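Local coordinates for protein endosialidase (Enterobacteria phage phi92, PDB 4HIZ) that cleaves polymers of sialic acid, as an endosialidase of a bacteriophage acting on alpha-2,8 and alpha-2,9 linkages, at residues T34-T39 / A50-R55; P60-S65 / Q454-T459; H107-L112 / R165-M170. All blocks are in the same frame, centred on the assembly; numbering follows the deposited sequence.

Contact 1. Residues T34-T39 / A50-R55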
loop_
_atom_site.group_PDB
_atom_site.type_symbol
_atom_site.label_atom_id
_atom_site.label_comp_id
_atom_site.label_asym_id
_atom_site.label_seq_id
_atom_site.Cartn_x
_atom_site.Cartn_y
_atom_site.Cartn_z
ATOM N N THR A 34 19.299 -30.125 -25.328
ATOM C CA THR A 34 19.066 -29.011 -26.242
ATOM C C THR A 34 18.684 -29.517 -27.640
ATOM O O THR A 34 19.335 -30.408 -28.189
ATOM C CB THR A 34 20.323 -28.129 -26.315
ATOM O OG1 THR A 34 20.606 -27.607 -25.006
ATOM C CG2 THR A 34 20.103 -26.987 -27.256
ATOM N N PHE A 35 17.602 -28.974 -28.186
ATOM C CA PHE A 35 17.140 -29.347 -29.524
ATOM C C PHE A 35 17.517 -28.249 -30.509
ATOM O O PHE A 35 17.500 -27.088 -30.144
ATOM C CB PHE A 35 15.613 -29.476 -29.529
ATOM C CG PHE A 35 15.098 -30.501 -28.564
ATOM C CD1 PHE A 35 15.061 -31.844 -28.921
ATOM C CD2 PHE A 35 14.653 -30.122 -27.311
ATOM C CE1 PHE A 35 14.599 -32.798 -28.035
ATOM C CE2 PHE A 35 14.174 -31.075 -26.404
ATOM C CZ PHE A 35 14.151 -32.414 -26.770
ATOM N N LYS A 36 17.785 -28.608 -31.762
ATOM C CA LYS A 36 17.977 -27.618 -32.814
ATOM C C LYS A 36 16.691 -27.572 -33.614
ATOM O O LYS A 36 16.240 -28.587 -34.131
ATOM C CB LYS A 36 19.138 -27.998 -33.724
ATOM C CG LYS A 36 20.405 -28.294 -32.944
ATOM C CD LYS A 36 21.648 -27.821 -33.679
ATOM C CE LYS A 36 22.909 -28.140 -32.874
ATOM N NZ LYS A 36 22.749 -27.778 -31.424
ATOM N N VAL A 37 16.081 -26.405 -33.686
ATOM C CA VAL A 37 14.734 -26.363 -34.232
ATOM C C VAL A 37 14.656 -25.403 -35.389
ATOM O O VAL A 37 15.422 -24.447 -35.492
ATOM C CB VAL A 37 13.681 -25.965 -33.180
ATOM C CG1 VAL A 37 13.637 -26.995 -32.049
ATOM C CG2 VAL A 37 13.951 -24.530 -32.648
ATOM N N THR A 38 13.711 -25.681 -36.278
ATOM C CA THR A 38 13.480 -24.843 -37.438
ATOM C C THR A 38 12.640 -23.599 -37.088
ATOM O O THR A 38 12.722 -22.546 -37.740
ATOM C CB THR A 38 12.711 -25.674 -38.491
ATOM O OG1 THR A 38 11.490 -26.160 -37.900
ATOM C CG2 THR A 38 13.549 -26.878 -38.948
ATOM N N THR A 39 11.820 -23.738 -36.063
ATOM C CA THR A 39 10.956 -22.656 -35.624
ATOM C C THR A 39 10.717 -22.930 -34.166
ATOM O O THR A 39 10.806 -24.101 -33.751
ATOM C CB THR A 39 9.623 -22.683 -36.386
ATOM O OG1 THR A 39 8.780 -21.630 -35.907
ATOM C CG2 THR A 39 8.897 -23.988 -36.153
ATOM N N ALA A 50 15.997 -26.834 -23.885
ATOM C CA ALA A 50 16.391 -25.615 -24.586
ATOM C C ALA A 50 16.387 -25.837 -26.092
ATOM O O ALA A 50 16.550 -26.972 -26.557
ATOM C CB ALA A 50 17.751 -25.159 -24.131
ATOM N N PHE A 51 16.226 -24.744 -26.839
ATOM C CA PHE A 51 16.011 -24.825 -28.285
ATOM C C PHE A 51 16.931 -23.842 -28.988
ATOM O O PHE A 51 16.866 -22.640 -28.740
ATOM C CB PHE A 51 14.543 -24.485 -28.609
ATOM C CG PHE A 51 13.566 -25.290 -27.790
ATOM C CD1 PHE A 51 13.222 -26.572 -28.172
ATOM C CD2 PHE A 51 13.041 -24.782 -26.599
ATOM C CE1 PHE A 51 12.338 -27.340 -27.391
ATOM C CE2 PHE A 51 12.176 -25.545 -25.814
ATOM C CZ PHE A 51 11.832 -26.829 -26.215
ATOM N N VAL A 52 17.795 -24.349 -29.857
ATOM C CA VAL A 52 18.666 -23.464 -30.650
ATOM C C VAL A 52 17.945 -23.096 -31.933
ATOM O O VAL A 52 17.510 -23.974 -32.702
ATOM C CB VAL A 52 19.985 -24.134 -31.016
ATOM C CG1 VAL A 52 20.882 -23.125 -31.772
ATOM C CG2 VAL A 52 20.663 -24.647 -29.748
ATOM N N TYR A 53 17.822 -21.802 -32.180
ATOM C CA TYR A 53 16.951 -21.309 -33.255
ATOM C C TYR A 53 17.602 -20.090 -33.901
ATOM O O TYR A 53 18.147 -19.222 -33.202
ATOM C CB TYR A 53 15.584 -20.924 -32.650
ATOM C CG TYR A 53 14.667 -20.173 -33.600
ATOM C CD1 TYR A 53 14.290 -20.731 -34.821
ATOM C CD2 TYR A 53 14.162 -18.910 -33.262
ATOM C CE1 TYR A 53 13.438 -20.028 -35.707
ATOM C CE2 TYR A 53 13.306 -18.212 -34.112
ATOM C CZ TYR A 53 12.952 -18.770 -35.339
ATOM O OH TYR A 53 12.115 -18.076 -36.181
ATOM N N GLU A 54 17.565 -20.019 -35.231
ATOM C CA GLU A 54 18.084 -18.843 -35.946
ATOM C C GLU A 54 16.943 -17.960 -36.469
ATOM O O GLU A 54 16.539 -18.055 -37.641
ATOM C CB GLU A 54 18.987 -19.271 -37.112
ATOM C CG GLU A 54 20.228 -20.035 -36.649
ATOM C CD GLU A 54 21.139 -20.497 -37.779
ATOM O OE1 GLU A 54 21.020 -20.012 -38.931
ATOM O OE2 GLU A 54 21.997 -21.365 -37.493
ATOM N N ARG A 55 16.446 -17.083 -35.600
ATOM C CA ARG A 55 15.466 -16.072 -36.007
ATOM C C ARG A 55 16.010 -15.289 -37.201
ATOM O O ARG A 55 15.312 -15.056 -38.216
ATOM C CB ARG A 55 15.205 -15.104 -34.848
ATOM C CG ARG A 55 14.041 -14.136 -35.141
ATOM C CD ARG A 55 13.866 -13.093 -34.032
ATOM N NE ARG A 55 14.888 -12.055 -34.115
ATOM C CZ ARG A 55 14.779 -10.931 -34.820
ATOM N NH1 ARG A 55 13.655 -10.673 -35.513
ATOM N NH2 ARG A 55 15.796 -10.056 -34.828
HETATM O O HOH W 1 16.848 -22.389 -36.781
HETATM O O HOH W 2 9.920 -19.532 -37.508
#

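Contact 2. Residues P60-S65 / Q454-T459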
loop_
_atom_site.group_PDB
_atom_site.type_symbol
_atom_site.label_atom_id
_atom_site.label_comp_id
_atom_site.label_asym_id
_atom_site.label_seq_id
_atom_site.Cartn_x
_atom_site.Cartn_y
_atom_site.Cartn_z
ATOM N N PRO A 60 22.468 -18.032 -34.492
ATOM C CA PRO A 60 21.738 -18.896 -33.560
ATOM C C PRO A 60 21.771 -18.339 -32.123
ATOM O O PRO A 60 22.779 -17.752 -31.662
ATOM C CB PRO A 60 22.510 -20.220 -33.623
ATOM C CG PRO A 60 23.923 -19.821 -34.028
ATOM C CD PRO A 60 23.777 -18.596 -34.894
ATOM N N LEU A 61 20.637 -18.496 -31.447
ATOM C CA LEU A 61 20.486 -18.141 -30.051
ATOM C C LEU A 61 19.713 -19.298 -29.443
ATOM O O LEU A 61 19.013 -20.040 -30.165
ATOM C CB LEU A 61 19.684 -16.837 -29.918
ATOM C CG LEU A 61 20.359 -15.616 -30.583
ATOM C CD1 LEU A 61 19.400 -14.442 -30.672
ATOM C CD2 LEU A 61 21.615 -15.235 -29.741
ATOM N N THR A 62 19.826 -19.472 -28.123
ATOM C CA THR A 62 19.149 -20.609 -27.467
ATOM C C THR A 62 18.035 -20.126 -26.590
ATOM O O THR A 62 18.195 -19.151 -25.864
ATOM C CB THR A 62 20.189 -21.424 -26.646
ATOM O OG1 THR A 62 21.186 -21.898 -27.575
ATOM C CG2 THR A 62 19.522 -22.613 -25.915
ATOM N N TYR A 63 16.882 -20.785 -26.679
ATOM C CA TYR A 63 15.701 -20.331 -25.954
ATOM C C TYR A 63 15.357 -21.388 -24.931
ATOM O O TYR A 63 15.267 -22.584 -25.285
ATOM C CB TYR A 63 14.539 -20.173 -26.956
ATOM C CG TYR A 63 14.807 -19.059 -27.952
ATOM C CD1 TYR A 63 15.669 -19.252 -29.053
ATOM C CD2 TYR A 63 14.260 -17.781 -27.759
ATOM C CE1 TYR A 63 15.948 -18.220 -29.937
ATOM C CE2 TYR A 63 14.520 -16.731 -28.658
ATOM C CZ TYR A 63 15.361 -16.964 -29.752
ATOM O OH TYR A 63 15.625 -15.943 -30.653
ATOM N N VAL A 64 15.177 -20.995 -23.669
ATOM C CA VAL A 64 14.993 -22.035 -22.631
ATOM C C VAL A 64 13.557 -22.175 -22.158
ATOM O O VAL A 64 12.807 -21.196 -22.125
ATOM C CB VAL A 64 15.910 -21.798 -21.401
ATOM C CG1 VAL A 64 17.363 -21.588 -21.888
ATOM C CG2 VAL A 64 15.437 -20.589 -20.610
ATOM N N SER A 65 13.173 -23.393 -21.785
ATOM C CA SER A 65 11.906 -23.610 -21.087
ATOM C C SER A 65 12.116 -23.436 -19.587
ATOM O O SER A 65 13.238 -23.285 -19.115
ATOM C CB SER A 65 11.368 -25.039 -21.344
ATOM O OG SER A 65 12.157 -25.973 -20.600
ATOM N N GLN A 454 27.302 -19.182 -26.864
ATOM C CA GLN A 454 25.916 -19.606 -26.770
ATOM C C GLN A 454 25.184 -18.634 -25.841
ATOM O O GLN A 454 25.348 -18.671 -24.616
ATOM C CB GLN A 454 25.836 -21.035 -26.241
ATOM C CG GLN A 454 24.397 -21.514 -26.155
ATOM C CD GLN A 454 24.274 -22.988 -25.870
ATOM O OE1 GLN A 454 25.193 -23.605 -25.337
ATOM N NE2 GLN A 454 23.139 -23.571 -26.249
ATOM N N TRP A 455 24.391 -17.745 -26.425
ATOM C CA TRP A 455 23.521 -16.888 -25.626
ATOM C C TRP A 455 22.167 -17.555 -25.382
ATOM O O TRP A 455 21.517 -18.050 -26.322
ATOM C CB TRP A 455 23.260 -15.586 -26.374
ATOM C CG TRP A 455 24.444 -14.630 -26.490
ATOM C CD1 TRP A 455 25.197 -14.354 -27.626
ATOM C CD2 TRP A 455 24.898 -13.738 -25.480
ATOM N NE1 TRP A 455 26.116 -13.370 -27.345
ATOM C CE2 TRP A 455 25.946 -12.961 -26.044
ATOM C CE3 TRP A 455 24.518 -13.510 -24.155
ATOM C CZ2 TRP A 455 26.609 -11.969 -25.325
ATOM C CZ3 TRP A 455 25.162 -12.533 -23.434
ATOM C CH2 TRP A 455 26.215 -11.764 -24.014
ATOM N N PHE A 456 21.762 -17.587 -24.112
ATOM C CA PHE A 456 20.477 -18.150 -23.723
ATOM C C PHE A 456 19.485 -17.028 -23.430
ATOM O O PHE A 456 19.739 -16.189 -22.576
ATOM C CB PHE A 456 20.649 -18.959 -22.426
ATOM C CG PHE A 456 21.553 -20.165 -22.559
ATOM C CD1 PHE A 456 21.012 -21.412 -22.896
ATOM C CD2 PHE A 456 22.918 -20.076 -22.247
ATOM C CE1 PHE A 456 21.820 -22.546 -22.998
ATOM C CE2 PHE A 456 23.738 -21.202 -22.343
ATOM C CZ PHE A 456 23.194 -22.431 -22.699
ATOM N N ASN A 457 18.356 -17.028 -24.139
ATOM C CA ASN A 457 17.223 -16.156 -23.800
ATOM C C ASN A 457 16.530 -16.769 -22.581
ATOM O O ASN A 457 15.914 -17.853 -22.687
ATOM C CB ASN A 457 16.288 -16.095 -25.027
ATOM C CG ASN A 457 15.040 -15.240 -24.808
ATOM O OD1 ASN A 457 14.949 -14.371 -23.888
ATOM N ND2 ASN A 457 14.055 -15.498 -25.633
ATOM N N ILE A 458 16.682 -16.109 -21.428
ATOM C CA ILE A 458 16.232 -16.663 -20.137
ATOM C C ILE A 458 14.927 -16.037 -19.606
ATOM O O ILE A 458 14.280 -16.605 -18.710
ATOM C CB ILE A 458 17.322 -16.482 -19.071
ATOM C CG1 ILE A 458 17.891 -15.041 -19.084
ATOM C CG2 ILE A 458 18.467 -17.452 -19.371
ATOM C CD1 ILE A 458 18.642 -14.693 -17.774
ATOM N N THR A 459 14.562 -14.863 -20.135
ATOM C CA THR A 459 13.311 -14.181 -19.745
ATOM C C THR A 459 13.039 -13.097 -20.783
ATOM O O THR A 459 13.970 -12.676 -21.472
ATOM C CB THR A 459 13.394 -13.554 -18.311
ATOM O OG1 THR A 459 12.210 -12.784 -18.066
ATOM C CG2 THR A 459 14.602 -12.617 -18.185
HETATM O O HOH W 3 24.281 -18.045 -29.385
#

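Contact 3. Residues H107-L112 / R165-M170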
loop_
_atom_site.group_PDB
_atom_site.type_symbol
_atom_site.label_atom_id
_atom_site.label_comp_id
_atom_site.label_asym_id
_atom_site.label_seq_id
_atom_site.Cartn_x
_atom_site.Cartn_y
_atom_site.Cartn_z
ATOM N N HIS A 107 14.880 10.016 -19.665
ATOM C CA HIS A 107 16.306 9.811 -19.900
ATOM C C HIS A 107 16.996 11.150 -19.795
ATOM O O HIS A 107 17.338 11.767 -20.793
ATOM C CB HIS A 107 16.536 9.144 -21.270
ATOM C CG HIS A 107 16.159 7.696 -21.270
ATOM N ND1 HIS A 107 16.996 6.703 -21.738
ATOM C CD2 HIS A 107 15.032 7.070 -20.830
ATOM C CE1 HIS A 107 16.400 5.523 -21.571
ATOM N NE2 HIS A 107 15.209 5.725 -21.036
ATOM N N GLY A 108 17.177 11.596 -18.569
ATOM C CA GLY A 108 17.760 12.888 -18.273
ATOM C C GLY A 108 17.705 13.035 -16.766
ATOM O O GLY A 108 17.148 12.153 -16.067
ATOM N N VAL A 109 18.264 14.124 -16.230
ATOM C CA VAL A 109 18.305 14.242 -14.769
ATOM C C VAL A 109 17.211 15.134 -14.173
ATOM O O VAL A 109 17.286 15.510 -12.998
ATOM C CB VAL A 109 19.722 14.677 -14.268
ATOM C CG1 VAL A 109 20.730 13.564 -14.576
ATOM C CG2 VAL A 109 20.191 16.039 -14.934
ATOM N N GLN A 110 16.221 15.512 -14.995
ATOM C CA GLN A 110 15.082 16.270 -14.470
ATOM C C GLN A 110 14.456 15.527 -13.270
ATOM O O GLN A 110 14.139 14.319 -13.376
ATOM C CB GLN A 110 13.985 16.396 -15.524
ATOM C CG GLN A 110 14.232 17.524 -16.529
ATOM C CD GLN A 110 15.300 17.187 -17.562
ATOM O OE1 GLN A 110 15.752 16.042 -17.685
ATOM N NE2 GLN A 110 15.684 18.198 -18.348
ATOM N N ASN A 111 14.273 16.249 -12.161
ATOM C CA ASN A 111 13.562 15.720 -10.961
ATOM C C ASN A 111 14.113 14.416 -10.406
ATOM O O ASN A 111 13.431 13.703 -9.660
ATOM C CB ASN A 111 12.074 15.543 -11.301
ATOM C CG ASN A 111 11.357 16.879 -11.400
ATOM O OD1 ASN A 111 11.523 17.735 -10.539
ATOM N ND2 ASN A 111 10.605 17.083 -12.463
ATOM N N LEU A 112 15.358 14.100 -10.736
ATOM C CA LEU A 112 15.881 12.759 -10.484
ATOM C C LEU A 112 16.601 12.633 -9.118
ATOM O O LEU A 112 17.341 13.534 -8.708
ATOM C CB LEU A 112 16.843 12.379 -11.628
ATOM C CG LEU A 112 17.532 11.018 -11.605
ATOM C CD1 LEU A 112 17.787 10.601 -13.055
ATOM C CD2 LEU A 112 18.877 11.086 -10.848
ATOM N N ARG A 165 25.214 16.778 -13.728
ATOM C CA ARG A 165 25.007 16.856 -15.184
ATOM C C ARG A 165 24.019 17.966 -15.505
ATOM O O ARG A 165 23.125 18.285 -14.704
ATOM C CB ARG A 165 24.481 15.508 -15.740
ATOM C CG ARG A 165 25.373 14.300 -15.246
ATOM C CD ARG A 165 25.128 12.984 -16.040
ATOM N NE ARG A 165 25.581 13.116 -17.429
ATOM C CZ ARG A 165 26.640 12.480 -17.944
ATOM N NH1 ARG A 165 26.973 12.680 -19.224
ATOM N NH2 ARG A 165 27.344 11.613 -17.204
ATOM N N TYR A 166 24.153 18.539 -16.701
ATOM C CA TYR A 166 23.252 19.605 -17.114
ATOM C C TYR A 166 21.874 19.069 -17.485
ATOM O O TYR A 166 21.734 18.082 -18.207
ATOM C CB TYR A 166 23.873 20.353 -18.318
ATOM C CG TYR A 166 25.049 21.221 -17.930
ATOM C CD1 TYR A 166 24.839 22.434 -17.288
ATOM C CD2 TYR A 166 26.361 20.849 -18.237
ATOM C CE1 TYR A 166 25.897 23.249 -16.930
ATOM C CE2 TYR A 166 27.443 21.676 -17.889
ATOM C CZ TYR A 166 27.184 22.862 -17.230
ATOM O OH TYR A 166 28.194 23.713 -16.868
ATOM N N LEU A 167 20.852 19.774 -17.036
ATOM C CA LEU A 167 19.485 19.432 -17.440
ATOM C C LEU A 167 19.281 19.556 -18.957
ATOM O O LEU A 167 18.515 18.785 -19.555
ATOM C CB LEU A 167 18.497 20.327 -16.691
ATOM C CG LEU A 167 18.403 20.057 -15.180
ATOM C CD1 LEU A 167 17.774 21.223 -14.442
ATOM C CD2 LEU A 167 17.563 18.817 -14.966
ATOM N N SER A 168 19.973 20.515 -19.585
ATOM C CA SER A 168 19.660 20.828 -20.972
ATOM C C SER A 168 20.155 19.736 -21.928
ATOM O O SER A 168 19.446 19.354 -22.858
ATOM C CB SER A 168 20.273 22.170 -21.357
ATOM O OG SER A 168 21.677 22.089 -21.281
ATOM N N ASN A 169 21.354 19.219 -21.692
ATOM C CA ASN A 169 21.961 18.337 -22.665
ATOM C C ASN A 169 22.661 17.128 -22.082
ATOM O O ASN A 169 23.377 16.425 -22.796
ATOM C CB ASN A 169 22.958 19.139 -23.520
ATOM C CG ASN A 169 24.065 19.767 -22.684
ATOM O OD1 ASN A 169 24.328 19.349 -21.553
ATOM N ND2 ASN A 169 24.704 20.793 -23.228
ATOM N N MET A 170 22.471 16.911 -20.775
ATOM C CA MET A 170 23.029 15.764 -20.082
ATOM C C MET A 170 24.541 15.718 -20.034
ATOM O O MET A 170 25.091 14.700 -19.615
ATOM C CB MET A 170 22.492 14.455 -20.673
ATOM C CG MET A 170 21.175 13.973 -20.005
ATOM S SD MET A 170 21.472 13.565 -18.251
ATOM C CE MET A 170 22.312 11.993 -18.383
HETATM O O HOH W 4 18.918 15.966 -18.333
#

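Contact 1. Residues T34-T39 / A50-R55
Thr34 and Val52 form the tightest spot of this contact. Thr34 CG2 lies 3.5 Å from Val52 CG2, closer than usual for two methyl carbons. The side chains cross at a slant on the face of the sheet that also carries Ala50 and Lys36. The backbones beneath are firmly joined. Phe35 N donates to Ala50 O, Val52 N donates to Phe35 O at 2.8 Å, and Val37 N donates to Val52 O with an almost straight N-H...O angle of 177°. Thr34, Phe35 and Lys36 therefore pair in parallel with Ala50, Phe51 and Val52.

On the other face the Phe35 and Phe51 side chains point the same way. Their planes are near parallel, 19° apart, but the rings are slid so far that they barely overlap, and Phe35 CD2 meets Phe51 CE1 at 3.6 Å. Val37 CG1 touches CD1 of the same Phe51 ring, and Phe46 meets that ring edge-to-face. Strand 33-36 is the outermost strand, within the chain, of a mixed sheet, and strand 49-53 is its inner neighbour. Both belong to the N-terminal extension of the endosialidase.

The contact loosens beyond Val37, where the two segments spread apart. Tyr53 (chi1 170°, its ring swung away from the backbone N) reaches the exposed residues Thr38 and Thr39. Thr38 O lies at the ring edge, 3.3 Å from Tyr53 CE1. Two waters add bridges here. One water donates to Val37 O and accepts from Glu54 N. Another joins Thr39 OG1 to Tyr53 OH, 2.9 Å from each.

Contact 2. Residues P60-S65 / Q454-T459
Phe456 presents its ring to two side chains of segment 60-65. Thr62 CG2 is 3.6 Å from Phe456 CD1, and Val64 CG1 reaches the same carbon; both approach obliquely. One face of the ring carries CG of Gln454, from its own segment, and Phe69 meets the ring edge-to-face. The Trp455 indole turns away from strand 61-64 toward Trp420 and Phe390. It leaves its CB to touch Leu61 CD2 at 3.8 Å. The Asn457 side chain slants across the Tyr63 ring, with ring and amide planes 83° apart. The Tyr63 OH is hydrogen-bonded to Arg435.

The Gln454 amide points its NE2 at Thr62 OG1, which lies in the amide plane. The bond is 2.9 Å long from NE2 to OG1 and almost straight. Thr62 has OG1 beside its own backbone N (chi1 -60°). This sends the hydroxyl toward Gln454 and the methyl toward Phe456.

Thr62 is also gripped through its backbone. Its N donates to Trp455 O at 2.9 Å, and its O accepts from Asn457 N at 2.7 Å. The bond from Val64 N to Asn457 O is weak at 3.4 Å, as the strands begin to part. At the other end a water donates to Pro60 O and accepts from Trp455 N.

Tyr63 and Asn457 also pack on Val530 of a second subunit. The pairing is parallel, between segments 389 residues apart. Strand 61-64 lies against the outer strand 456-460 of an antiparallel four-strand unit (401-404, 407-413, 435-442, 456-460). This is consistent with a beta-propeller blade that is widened by strands of the N-terminal extension.

Contact 3. Residues H107-L112 / R165-M170
Val109 sits at the middle of the apolar contact, wedged between Leu167, Met170 and the backbone of Arg165. Its CG2 lies 3.8 Å from Leu167 CD2 and also meets Arg165 O. Its other branch, CG1, points to Met170 SD at 3.7 Å. The methionine chain bends at both chi2 and chi3, which brings the sulfur over Gly108 CA as well. Leu167 CD2 reaches the backbone of Gln110, 3.6 Å from its N. His147 of the neighbouring strand 144-154 packs on Val109 and Met170. The loop between strands 96-104 and 113-119 is thereby joined to the turn between strands 157-166 and 172-181, linking two neighbouring sheets of the beta-propeller region.

Direct polar contact rests on one side chain. Gln110 NE2 donates to Leu167 O at 3.1 Å. The bond is bent, 136° at the hydrogen, and the donor sits above the carbonyl plane. A turn at chi2 (75°) folds the Gln110 amide back to reach this carbonyl.

One water completes the link. It accepts from Val109 N and donates to Gln110 OE1 and Leu167 O.

Each segment also has bonds of its own. A type II beta turn runs from Val109 to Leu112, and Asn145 donates to Val109 O. In the other segment Arg165 grips Met170 O side-on, with NE at 2.7 Å and NH1 at 2.8 Å, and Met170 O lies in the guanidinium plane. Arg165 also forms a salt bridge with Glu163.

The chemistry is divided. Methyl groups and the sulfur make the apolar contact around the buried Val109. Leu167 O takes both the Gln110 side-chain amide and the water, and the water alone bridges backbone to backbone. The loop is thus held largely by apolar contact, with one bent direct bond and a water.

How the contacts relate
Contacts 1 and 2 lie in one mixed sheet, with centres 9 Å apart. Strands 49-53 and 61-64 are antiparallel neighbours in it. The order across the sheet runs 33-36, 49-53, 61-64, 456-460. Contact 1 closes first along the chain; contact 2 then joins the N-terminal extension to segment 454-459, 389 residues on. Contact 3 is nested within that long loop. It lies about 36 Å from contact 2 and 43 Å from contact 1, centre to centre, and touches neither. Contact 1 holds strands of the extension together, contact 2 joins the extension to the propeller region, and contact 3 joins parts within that region.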